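Sulfur carrier protein ThiS adenylyltransferase (Escherichia coli, PDB 1ZFN) catalyses the ATP-dependent adenylation of the C-terminal glycine carboxyl group of the sulfur carrier protein ThiS, a step in thiamine diphosphate biosynthesis. Local coordinates at residues G157-V162 with G219-F224; T133-N138 with C171-W176; V33-L38 with L57-D62. One frame throughout, in Å; residues are numbered along the deposited sequence.

Interaction 1. Residues G157-V162 with G219-F224; sequences GGQLMV and GELRLF
The guanidinium of Arg222 comes up beside Leu160, NH2 3.5 Å from Leu160 CD2, the two side chains running alongside each other in the same direction. The amide of Gln159 lies along Leu223, with OE1 3.4 Å from Leu223 CD2, while the Leu221 side chain crosses that of Gln159, CD1 3.4 Å from Gln159 CG. A trans first torsion (chi1 -156°) and an extended chain lay the Gln159 CG and amide along these two leucines, whose ends lean toward it. The ring of Phe224 turns away from strand 157-163 and stacks with Trp231, and Leu205 of the second subunit packs on it.

Between the two faces runs an antiparallel ladder. Gly158 and Phe224 exchange two backbone bonds, as do Leu160 and Arg222, with Leu160 N 2.9 Å from Arg222 O; between these two pairs, Gln159 and Leu223 form a non-hydrogen-bonded one. Past the ladder, Gly219 N reaches Val162 O at 3.0 Å.

The chemistry differs between faces. On that of Gln159, Met161, Leu221 and Leu223, methyls meet an amide and a thioether without a charge pair. Leu160, Arg222 and Phe224 face helix 193-211, where the buried charge of Arg222 is probably balanced by its salt bridge to Glu206.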
loop_
_atom_site.group_PDB
_atom_site.type_symbol
_atom_site.label_atom_id
_atom_site.label_comp_id
_atom_site.label_asym_id
_atom_site.label_seq_id
_atom_site.Cartn_x
_atom_site.Cartn_y
_atom_site.Cartn_z
ATOM N N GLY A 157 13.036 2.869 4.965
ATOM C CA GLY A 157 13.252 3.559 3.711
ATOM C C GLY A 157 12.839 2.785 2.485
ATOM O O GLY A 157 13.003 1.559 2.418
ATOM N N GLY A 158 12.297 3.508 1.511
ATOM C CA GLY A 158 11.857 2.885 0.281
ATOM C C GLY A 158 12.418 3.608 -0.925
ATOM O O GLY A 158 12.709 4.812 -0.875
ATOM N N GLN A 159 12.533 2.871 -2.023
ATOM C CA GLN A 159 13.088 3.401 -3.251
ATOM C C GLN A 159 12.285 2.916 -4.468
ATOM O O GLN A 159 11.985 1.723 -4.593
ATOM C CB GLN A 159 14.534 2.926 -3.335
ATOM C CG GLN A 159 15.462 3.757 -4.163
ATOM C CD GLN A 159 16.907 3.466 -3.817
ATOM O OE1 GLN A 159 17.381 3.823 -2.735
ATOM N NE2 GLN A 159 17.613 2.799 -4.724
ATOM N N LEU A 160 11.944 3.843 -5.360
ATOM C CA LEU A 160 11.183 3.522 -6.562
ATOM C C LEU A 160 11.803 4.178 -7.785
ATOM O O LEU A 160 12.392 5.257 -7.695
ATOM C CB LEU A 160 9.734 3.990 -6.411
ATOM C CG LEU A 160 8.781 3.819 -7.602
ATOM C CD1 LEU A 160 8.877 2.412 -8.169
ATOM C CD2 LEU A 160 7.356 4.115 -7.148
ATOM N N MET A 161 11.650 3.538 -8.939
ATOM C CA MET A 161 12.233 4.070 -10.159
ATOM C C MET A 161 11.523 3.509 -11.400
ATOM O O MET A 161 11.278 2.301 -11.493
ATOM C CB MET A 161 13.713 3.705 -10.157
ATOM C CG MET A 161 14.596 4.447 -11.120
ATOM S SD MET A 161 16.324 4.054 -10.717
ATOM C CE MET A 161 16.279 2.261 -10.710
ATOM N N VAL A 162 11.177 4.392 -12.336
ATOM C CA VAL A 162 10.501 3.987 -13.571
ATOM C C VAL A 162 11.415 4.217 -14.776
ATOM O O VAL A 162 11.817 5.344 -15.070
ATOM C CB VAL A 162 9.188 4.780 -13.792
ATOM C CG1 VAL A 162 8.441 4.204 -14.966
ATOM C CG2 VAL A 162 8.321 4.737 -12.550
ATOM N N GLY A 219 12.635 8.180 -15.106
ATOM C CA GLY A 219 14.037 8.565 -15.071
ATOM C C GLY A 219 14.315 9.447 -13.866
ATOM O O GLY A 219 15.151 10.352 -13.894
ATOM N N GLU A 220 13.584 9.168 -12.798
ATOM C CA GLU A 220 13.701 9.899 -11.558
ATOM C C GLU A 220 13.744 8.844 -10.479
ATOM O O GLU A 220 12.931 7.926 -10.491
ATOM C CB GLU A 220 12.466 10.761 -11.347
ATOM C CG GLU A 220 12.712 12.243 -11.306
ATOM C CD GLU A 220 11.429 13.010 -11.064
ATOM O OE1 GLU A 220 10.706 12.652 -10.113
ATOM O OE2 GLU A 220 11.141 13.967 -11.815
ATOM N N LEU A 221 14.701 8.953 -9.564
ATOM C CA LEU A 221 14.798 8.015 -8.453
ATOM C C LEU A 221 14.012 8.667 -7.334
ATOM O O LEU A 221 14.340 9.780 -6.913
ATOM C CB LEU A 221 16.244 7.835 -8.014
ATOM C CG LEU A 221 16.437 7.047 -6.719
ATOM C CD1 LEU A 221 15.944 5.628 -6.909
ATOM C CD2 LEU A 221 17.903 7.055 -6.333
ATOM N N ARG A 222 12.955 7.998 -6.875
ATOM C CA ARG A 222 12.140 8.550 -5.800
ATOM C C ARG A 222 12.419 7.829 -4.486
ATOM O O ARG A 222 12.371 6.598 -4.402
ATOM C CB ARG A 222 10.649 8.496 -6.159
ATOM C CG ARG A 222 10.240 9.549 -7.185
ATOM C CD ARG A 222 8.737 9.778 -7.189
ATOM N NE ARG A 222 7.991 8.625 -7.691
ATOM C CZ ARG A 222 6.708 8.391 -7.430
ATOM N NH1 ARG A 222 6.016 9.225 -6.666
ATOM N NH2 ARG A 222 6.113 7.318 -7.926
ATOM N N LEU A 223 12.733 8.624 -3.467
ATOM C CA LEU A 223 13.052 8.107 -2.151
ATOM C C LEU A 223 11.999 8.486 -1.137
ATOM O O LEU A 223 11.488 9.601 -1.148
ATOM C CB LEU A 223 14.400 8.661 -1.692
ATOM C CG LEU A 223 15.590 8.338 -2.600
ATOM C CD1 LEU A 223 16.839 9.029 -2.095
ATOM C CD2 LEU A 223 15.803 6.842 -2.637
ATOM N N PHE A 224 11.679 7.546 -0.257
ATOM C CA PHE A 224 10.713 7.791 0.799
ATOM C C PHE A 224 11.346 7.511 2.159
ATOM O O PHE A 224 11.981 6.482 2.372
ATOM C CB PHE A 224 9.471 6.898 0.626
ATOM C CG PHE A 224 8.486 6.991 1.770
ATOM C CD1 PHE A 224 8.039 8.234 2.228
ATOM C CD2 PHE A 224 7.989 5.839 2.372
ATOM C CE1 PHE A 224 7.105 8.336 3.273
ATOM C CE2 PHE A 224 7.050 5.917 3.422
ATOM C CZ PHE A 224 6.604 7.174 3.875
#

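Interaction 2. Residues T133-N138 with C171-W176. With ZN (zinc ion), chain E; ATP (adenosine-5'-triphosphate), chain F.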
loop_
_atom_site.group_PDB
_atom_site.type_symbol
_atom_site.label_atom_id
_atom_site.label_comp_id
_atom_site.label_asym_id
_atom_site.label_seq_id
_atom_site.Cartn_x
_atom_site.Cartn_y
_atom_site.Cartn_z
ATOM N N THR A 133 19.232 -10.346 -9.359
ATOM C CA THR A 133 18.023 -10.529 -10.141
ATOM C C THR A 133 17.657 -9.202 -10.789
ATOM O O THR A 133 17.368 -9.123 -11.981
ATOM C CB THR A 133 16.853 -10.949 -9.251
ATOM O OG1 THR A 133 17.247 -12.045 -8.416
ATOM C CG2 THR A 133 15.672 -11.352 -10.108
ATOM N N ARG A 134 17.681 -8.153 -9.984
ATOM C CA ARG A 134 17.346 -6.837 -10.467
ATOM C C ARG A 134 18.217 -6.414 -11.645
ATOM O O ARG A 134 17.717 -5.864 -12.627
ATOM C CB ARG A 134 17.482 -5.837 -9.330
ATOM C CG ARG A 134 17.098 -4.436 -9.692
ATOM C CD ARG A 134 17.098 -3.614 -8.440
ATOM N NE ARG A 134 16.167 -4.160 -7.458
ATOM C CZ ARG A 134 16.374 -4.152 -6.147
ATOM N NH1 ARG A 134 17.495 -3.627 -5.657
ATOM N NH2 ARG A 134 15.456 -4.655 -5.329
ATOM N N GLN A 135 19.518 -6.670 -11.564
ATOM C CA GLN A 135 20.402 -6.262 -12.649
ATOM C C GLN A 135 20.177 -6.986 -13.962
ATOM O O GLN A 135 20.426 -6.420 -15.026
ATOM C CB GLN A 135 21.872 -6.375 -12.230
ATOM C CG GLN A 135 22.397 -5.112 -11.566
ATOM C CD GLN A 135 22.379 -3.911 -12.504
ATOM O OE1 GLN A 135 21.771 -3.949 -13.578
ATOM N NE2 GLN A 135 23.042 -2.839 -12.100
ATOM N N GLU A 136 19.697 -8.224 -13.903
ATOM C CA GLU A 136 19.460 -8.964 -15.132
ATOM C C GLU A 136 18.056 -8.716 -15.666
ATOM O O GLU A 136 17.783 -8.945 -16.845
ATOM C CB GLU A 136 19.713 -10.462 -14.929
ATOM C CG GLU A 136 18.538 -11.300 -14.510
ATOM C CD GLU A 136 18.839 -12.787 -14.645
ATOM O OE1 GLU A 136 19.205 -13.217 -15.763
ATOM O OE2 GLU A 136 18.713 -13.523 -13.638
ATOM N N ILE A 137 17.167 -8.248 -14.795
ATOM C CA ILE A 137 15.812 -7.934 -15.211
ATOM C C ILE A 137 15.985 -6.680 -16.039
ATOM O O ILE A 137 15.360 -6.507 -17.084
ATOM C CB ILE A 137 14.902 -7.633 -14.006
ATOM C CG1 ILE A 137 14.529 -8.941 -13.304
ATOM C CG2 ILE A 137 13.657 -6.876 -14.456
ATOM C CD1 ILE A 137 13.719 -8.750 -12.038
ATOM N N ASN A 138 16.865 -5.813 -15.558
ATOM C CA ASN A 138 17.169 -4.565 -16.234
ATOM C C ASN A 138 17.734 -4.891 -17.614
ATOM O O ASN A 138 17.299 -4.340 -18.621
ATOM C CB ASN A 138 18.180 -3.768 -15.397
ATOM C CG ASN A 138 18.655 -2.506 -16.090
ATOM O OD1 ASN A 138 19.709 -2.497 -16.720
ATOM N ND2 ASN A 138 17.879 -1.433 -15.977
ATOM N N CYS A 171 19.643 3.207 -17.629
ATOM C CA CYS A 171 19.008 2.047 -17.025
ATOM C C CYS A 171 19.531 1.887 -15.592
ATOM O O CYS A 171 20.176 2.795 -15.053
ATOM C CB CYS A 171 19.328 0.796 -17.834
ATOM S SG CYS A 171 21.093 0.372 -17.907
ATOM N N TYR A 172 19.251 0.737 -14.979
ATOM C CA TYR A 172 19.707 0.471 -13.622
ATOM C C TYR A 172 21.224 0.378 -13.650
ATOM O O TYR A 172 21.906 0.908 -12.775
ATOM C CB TYR A 172 19.135 -0.846 -13.097
ATOM C CG TYR A 172 19.124 -0.921 -11.585
ATOM C CD1 TYR A 172 18.083 -0.357 -10.853
ATOM C CD2 TYR A 172 20.179 -1.503 -10.879
ATOM C CE1 TYR A 172 18.088 -0.363 -9.460
ATOM C CE2 TYR A 172 20.197 -1.512 -9.482
ATOM C CZ TYR A 172 19.144 -0.938 -8.779
ATOM O OH TYR A 172 19.138 -0.940 -7.399
ATOM N N ARG A 173 21.739 -0.306 -14.670
ATOM C CA ARG A 173 23.177 -0.492 -14.867
ATOM C C ARG A 173 23.859 0.851 -15.074
ATOM O O ARG A 173 25.070 0.977 -14.932
ATOM C CB ARG A 173 23.432 -1.362 -16.092
ATOM C CG ARG A 173 24.889 -1.679 -16.310
ATOM C CD ARG A 173 25.383 -2.585 -15.211
ATOM N NE ARG A 173 26.751 -3.024 -15.443
ATOM C CZ ARG A 173 27.245 -4.168 -14.981
ATOM N NH1 ARG A 173 26.475 -4.980 -14.265
ATOM N NH2 ARG A 173 28.504 -4.503 -15.238
ATOM N N CYS A 174 23.058 1.842 -15.436
ATOM C CA CYS A 174 23.528 3.197 -15.664
ATOM C C CYS A 174 23.701 3.900 -14.324
ATOM O O CYS A 174 24.166 5.033 -14.269
ATOM C CB CYS A 174 22.491 3.971 -16.478
ATOM S SG CYS A 174 22.980 4.427 -18.133
ATOM N N LEU A 175 23.312 3.223 -13.251
ATOM C CA LEU A 175 23.371 3.786 -11.905
ATOM C C LEU A 175 24.092 2.862 -10.925
ATOM O O LEU A 175 24.418 3.258 -9.809
ATOM C CB LEU A 175 21.941 4.029 -11.417
ATOM C CG LEU A 175 21.633 4.441 -9.977
ATOM C CD1 LEU A 175 21.769 5.952 -9.795
ATOM C CD2 LEU A 175 20.215 4.010 -9.663
ATOM N N TRP A 176 24.343 1.631 -11.348
ATOM C CA TRP A 176 24.997 0.669 -10.481
ATOM C C TRP A 176 25.696 -0.408 -11.318
ATOM O O TRP A 176 25.059 -1.349 -11.794
ATOM C CB TRP A 176 23.943 0.050 -9.563
ATOM C CG TRP A 176 24.503 -0.640 -8.368
ATOM C CD1 TRP A 176 24.699 -1.982 -8.204
ATOM C CD2 TRP A 176 24.959 -0.018 -7.170
ATOM N NE1 TRP A 176 25.253 -2.236 -6.971
ATOM C CE2 TRP A 176 25.426 -1.046 -6.316
ATOM C CE3 TRP A 176 25.028 1.311 -6.736
ATOM C CZ2 TRP A 176 25.946 -0.788 -5.054
ATOM C CZ3 TRP A 176 25.544 1.572 -5.484
ATOM C CH2 TRP A 176 26.001 0.523 -4.652
HETATM ZN ZN ZN E . 22.410 2.232 -18.971
HETATM P PG ATP F . 12.330 -11.764 4.078
HETATM O O1G ATP F . 13.389 -12.645 3.721
HETATM O O2G ATP F . 11.395 -12.069 5.299
HETATM O O3G ATP F . 13.087 -10.472 4.076
HETATM P PB ATP F . 11.220 -12.216 1.451
HETATM O O1B ATP F . 12.390 -12.143 0.536
HETATM O O2B ATP F . 10.089 -13.081 1.013
HETATM O O3B ATP F . 11.253 -11.641 2.917
HETATM P PA ATP F . 10.709 -9.672 0.138
HETATM O O1A ATP F . 9.544 -8.909 0.047
HETATM O O2A ATP F . 12.075 -8.965 0.171
HETATM O O3A ATP F . 10.359 -10.841 1.197
HETATM O "O5'" ATP F . 10.748 -10.681 -1.056
HETATM C "C5'" ATP F . 10.432 -10.434 -2.345
HETATM C "C4'" ATP F . 10.134 -11.720 -3.141
HETATM O "O4'" ATP F . 10.733 -11.977 -4.369
HETATM C "C3'" ATP F . 10.227 -13.089 -2.309
HETATM O "O3'" ATP F . 8.995 -13.717 -2.044
HETATM C "C2'" ATP F . 11.348 -13.712 -3.087
HETATM O "O2'" ATP F . 11.202 -15.092 -2.927
HETATM C "C1'" ATP F . 11.134 -13.301 -4.477
HETATM N N9 ATP F . 12.282 -13.335 -5.394
HETATM C C8 ATP F . 13.570 -12.907 -5.201
HETATM N N7 ATP F . 14.301 -13.108 -6.315
HETATM C C5 ATP F . 13.482 -13.672 -7.239
HETATM C C6 ATP F . 13.685 -14.107 -8.583
HETATM N N6 ATP F . 14.817 -13.995 -9.266
HETATM N N1 ATP F . 12.605 -14.657 -9.259
HETATM C C2 ATP F . 11.347 -14.791 -8.668
HETATM N N3 ATP F . 11.165 -14.361 -7.360
HETATM C C4 ATP F . 12.212 -13.822 -6.655
#
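At the CxxC zinc site of ThiF, the loop 171-176 leans on helix 131-143, with Tyr172 and Gln135 at the middle of the junction. Zinc is held by Cys171 SG at 2.5 Å and Cys174 SG at 2.4 Å, with Cys242 as a third ligand; Cys245, also a known zinc ligand, lies close by.

With CG swung opposite its own backbone N (chi1 -158°), Tyr172 sets its ring against the helix. The aliphatic part of Arg134 lies over one face of that ring: CG sits above its centre, and CD makes a CH-pi contact 3.8 Å from the centroid, 29° off the normal. The guanidinium beyond is tilted 55° to the ring plane, its bend at chi3 carrying it on to a salt bridge with Asp126 and a hydrogen bond to Thr128 O.

This helix follows strand 123-126 of the Rossmann-type nucleotide fold, and its earlier turn carries Thr133, whose OG1 accepts a bond of 3.2 Å from adenine N6 of ATP. On the zinc side of the same helix, the end of Gln135 lies at the edge of the Tyr172 ring, near CD2, although the exact setting of its amide is doubtful. Replacing Tyr172 with a serine would probably open a gap between helix and loop, leaving the Arg134 methylenes without their aromatic cover. One turn on, Asn138 packs against the base of the tyrosine, CB to Tyr172 CB 3.8 Å.

Interaction 3. Residues V33-L38 with L57-D62; sequences VLIIGL and LVLADD. With ATP (adenosine-5'-triphosphate), chain F.
Strands 33-36 and 57-60 run parallel, their axes 4.8 Å apart and 13° from exact alignment, as the two strands of the beta-alpha-beta unit that opens a Rossmann-type nucleotide fold. The backbone bonds alternate in the usual parallel fashion: Val58 N to Val33 O, Ile35 N to Val58 O, Ala60 N to Ile35 O, and Gly37 N to Ala60 O, the last carrying the register past the strand ends.

Val33, Ile35, Leu57 and Leu59 share the face covered by helix 42-51. There Leu57 CD2 packs 3.5 Å from Val33 CB, and Ile35 CD1 lies 3.7 Å from Leu59 CD2, each pair running side by side. Leu38 folds back over the ends of this face, CD1 against Leu59 CB at 3.7 Å. On the other face, Leu34 CD1 crosses to Val58 CB at 3.8 Å.

Beyond the strands the ATP site begins. Gly37, the first glycine of what matches a GxGxxG turn, brings CA to 3.2 Å from O4' of the ribose; a side chain there would probably run into the sugar and, at its positive phi, press on the preceding carbonyl. Asp61, just past the second strand, grips the ribose with both oxygens, OD1 receiving O2' at 3.3 Å. Its trans first torsion (chi1 -161°) points the carboxylate at the glycine turn: OD2 takes two bonds, one from ATP O3' and, on its anti lone pair, one of 2.7 Å from Leu38 N.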
loop_
_atom_site.group_PDB
_atom_site.type_symbol
_atom_site.label_atom_id
_atom_site.label_comp_id
_atom_site.label_asym_id
_atom_site.label_seq_id
_atom_site.Cartn_x
_atom_site.Cartn_y
_atom_site.Cartn_z
ATOM N N VAL A 33 0.961 -7.797 -17.453
ATOM C CA VAL A 33 1.962 -7.324 -16.507
ATOM C C VAL A 33 2.691 -8.482 -15.830
ATOM O O VAL A 33 2.064 -9.400 -15.286
ATOM C CB VAL A 33 1.316 -6.444 -15.422
ATOM C CG1 VAL A 33 2.348 -6.074 -14.381
ATOM C CG2 VAL A 33 0.717 -5.191 -16.059
ATOM N N LEU A 34 4.021 -8.437 -15.891
ATOM C CA LEU A 34 4.863 -9.448 -15.260
ATOM C C LEU A 34 5.331 -8.907 -13.911
ATOM O O LEU A 34 5.915 -7.832 -13.829
ATOM C CB LEU A 34 6.081 -9.761 -16.130
ATOM C CG LEU A 34 7.166 -10.603 -15.453
ATOM C CD1 LEU A 34 6.575 -11.902 -14.962
ATOM C CD2 LEU A 34 8.297 -10.865 -16.423
ATOM N N ILE A 35 5.054 -9.652 -12.851
ATOM C CA ILE A 35 5.452 -9.242 -11.509
ATOM C C ILE A 35 6.436 -10.279 -10.965
ATOM O O ILE A 35 6.024 -11.353 -10.527
ATOM C CB ILE A 35 4.221 -9.164 -10.557
ATOM C CG1 ILE A 35 3.133 -8.264 -11.156
ATOM C CG2 ILE A 35 4.649 -8.628 -9.205
ATOM C CD1 ILE A 35 1.859 -8.210 -10.338
ATOM N N ILE A 36 7.734 -9.974 -11.019
ATOM C CA ILE A 36 8.742 -10.903 -10.507
ATOM C C ILE A 36 8.901 -10.664 -8.997
ATOM O O ILE A 36 9.401 -9.623 -8.577
ATOM C CB ILE A 36 10.157 -10.711 -11.165
ATOM C CG1 ILE A 36 10.067 -10.421 -12.665
ATOM C CG2 ILE A 36 10.957 -11.981 -11.019
ATOM C CD1 ILE A 36 9.683 -9.013 -12.982
ATOM N N GLY A 37 8.473 -11.623 -8.185
ATOM C CA GLY A 37 8.594 -11.465 -6.747
ATOM C C GLY A 37 7.260 -11.167 -6.093
ATOM O O GLY A 37 6.615 -10.172 -6.434
ATOM N N LEU A 38 6.843 -12.007 -5.147
ATOM C CA LEU A 38 5.558 -11.804 -4.489
ATOM C C LEU A 38 5.692 -11.659 -2.970
ATOM O O LEU A 38 5.026 -12.342 -2.188
ATOM C CB LEU A 38 4.607 -12.954 -4.855
ATOM C CG LEU A 38 4.390 -13.184 -6.365
ATOM C CD1 LEU A 38 3.588 -14.462 -6.579
ATOM C CD2 LEU A 38 3.683 -11.985 -6.986
ATOM N N LEU A 57 -1.939 -11.119 -15.826
ATOM C CA LEU A 57 -0.931 -10.926 -14.783
ATOM C C LEU A 57 -0.116 -12.195 -14.591
ATOM O O LEU A 57 -0.658 -13.255 -14.256
ATOM C CB LEU A 57 -1.580 -10.569 -13.449
ATOM C CG LEU A 57 -2.051 -9.132 -13.324
ATOM C CD1 LEU A 57 -2.839 -8.943 -12.024
ATOM C CD2 LEU A 57 -0.840 -8.218 -13.391
ATOM N N VAL A 58 1.189 -12.084 -14.806
ATOM C CA VAL A 58 2.078 -13.219 -14.620
ATOM C C VAL A 58 2.779 -13.000 -13.281
ATOM O O VAL A 58 3.513 -12.028 -13.106
ATOM C CB VAL A 58 3.139 -13.302 -15.736
ATOM C CG1 VAL A 58 3.763 -14.688 -15.757
ATOM C CG2 VAL A 58 2.517 -12.963 -17.070
ATOM N N LEU A 59 2.532 -13.895 -12.333
ATOM C CA LEU A 59 3.143 -13.789 -11.012
ATOM C C LEU A 59 4.247 -14.843 -10.843
ATOM O O LEU A 59 3.976 -16.049 -10.844
ATOM C CB LEU A 59 2.069 -13.973 -9.940
ATOM C CG LEU A 59 0.732 -13.260 -10.179
ATOM C CD1 LEU A 59 -0.233 -13.650 -9.066
ATOM C CD2 LEU A 59 0.918 -11.742 -10.236
ATOM N N ALA A 60 5.487 -14.376 -10.701
ATOM C CA ALA A 60 6.640 -15.266 -10.552
ATOM C C ALA A 60 7.282 -15.220 -9.171
ATOM O O ALA A 60 7.655 -14.155 -8.678
ATOM C CB ALA A 60 7.692 -14.936 -11.611
ATOM N N ASP A 61 7.408 -16.384 -8.550
ATOM C CA ASP A 61 8.038 -16.466 -7.247
ATOM C C ASP A 61 8.345 -17.908 -6.901
ATOM O O ASP A 61 7.476 -18.784 -6.981
ATOM C CB ASP A 61 7.158 -15.851 -6.159
ATOM C CG ASP A 61 7.947 -15.514 -4.901
ATOM O OD1 ASP A 61 8.548 -16.435 -4.309
ATOM O OD2 ASP A 61 7.971 -14.326 -4.510
ATOM N N ASP A 62 9.593 -18.130 -6.492
ATOM C CA ASP A 62 10.084 -19.456 -6.145
ATOM C C ASP A 62 9.996 -19.806 -4.658
ATOM O O ASP A 62 10.251 -20.942 -4.275
ATOM C CB ASP A 62 11.532 -19.581 -6.615
ATOM C CG ASP A 62 11.966 -21.016 -6.773
ATOM O OD1 ASP A 62 13.131 -21.235 -7.159
ATOM O OD2 ASP A 62 11.149 -21.927 -6.520
HETATM P PG ATP F . 12.330 -11.764 4.078
HETATM O O1G ATP F . 13.389 -12.645 3.721
HETATM O O2G ATP F . 11.395 -12.069 5.299
HETATM O O3G ATP F . 13.087 -10.472 4.076
HETATM P PB ATP F . 11.220 -12.216 1.451
HETATM O O1B ATP F . 12.390 -12.143 0.536
HETATM O O2B ATP F . 10.089 -13.081 1.013
HETATM O O3B ATP F . 11.253 -11.641 2.917
HETATM P PA ATP F . 10.709 -9.672 0.138
HETATM O O1A ATP F . 9.544 -8.909 0.047
HETATM O O2A ATP F . 12.075 -8.965 0.171
HETATM O O3A ATP F . 10.359 -10.841 1.197
HETATM O "O5'" ATP F . 10.748 -10.681 -1.056
HETATM C "C5'" ATP F . 10.432 -10.434 -2.345
HETATM C "C4'" ATP F . 10.134 -11.720 -3.141
HETATM O "O4'" ATP F . 10.733 -11.977 -4.369
HETATM C "C3'" ATP F . 10.227 -13.089 -2.309
HETATM O "O3'" ATP F . 8.995 -13.717 -2.044
HETATM C "C2'" ATP F . 11.348 -13.712 -3.087
HETATM O "O2'" ATP F . 11.202 -15.092 -2.927
HETATM C "C1'" ATP F . 11.134 -13.301 -4.477
HETATM N N9 ATP F . 12.282 -13.335 -5.394
HETATM C C8 ATP F . 13.570 -12.907 -5.201
HETATM N N7 ATP F . 14.301 -13.108 -6.315
HETATM C C5 ATP F . 13.482 -13.672 -7.239
HETATM C C6 ATP F . 13.685 -14.107 -8.583
HETATM N N6 ATP F . 14.817 -13.995 -9.266
HETATM N N1 ATP F . 12.605 -14.657 -9.259
HETATM C C2 ATP F . 11.347 -14.791 -8.668
HETATM N N3 ATP F . 11.165 -14.361 -7.360
HETATM C C4 ATP F . 12.212 -13.822 -6.655
#

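How the interactions relate
From the N terminus, interaction 3 comes first and is complete before the others begin: it closes the short loop through helix 42-51, joining two neighbouring parallel strands. Helix 131-143 then opens interaction 2, and strand 157-163 opens interaction 1 before 171-176 returns to the helix; 219-224 comes back last, after helix 193-211, so interactions 1 and 2 cross. Interaction 1 ties antiparallel strands in the other half of the same sheet, with strands 123-126 and 148-154 lying between it and interaction 3. Met161 joins interactions 1 and 2, its SD 4.0 Å from Leu175 CD2. Ile137 CD1 meets Ile36 CG1 at 4.1 Å between interactions 2 and 3, both of which also touch ATP.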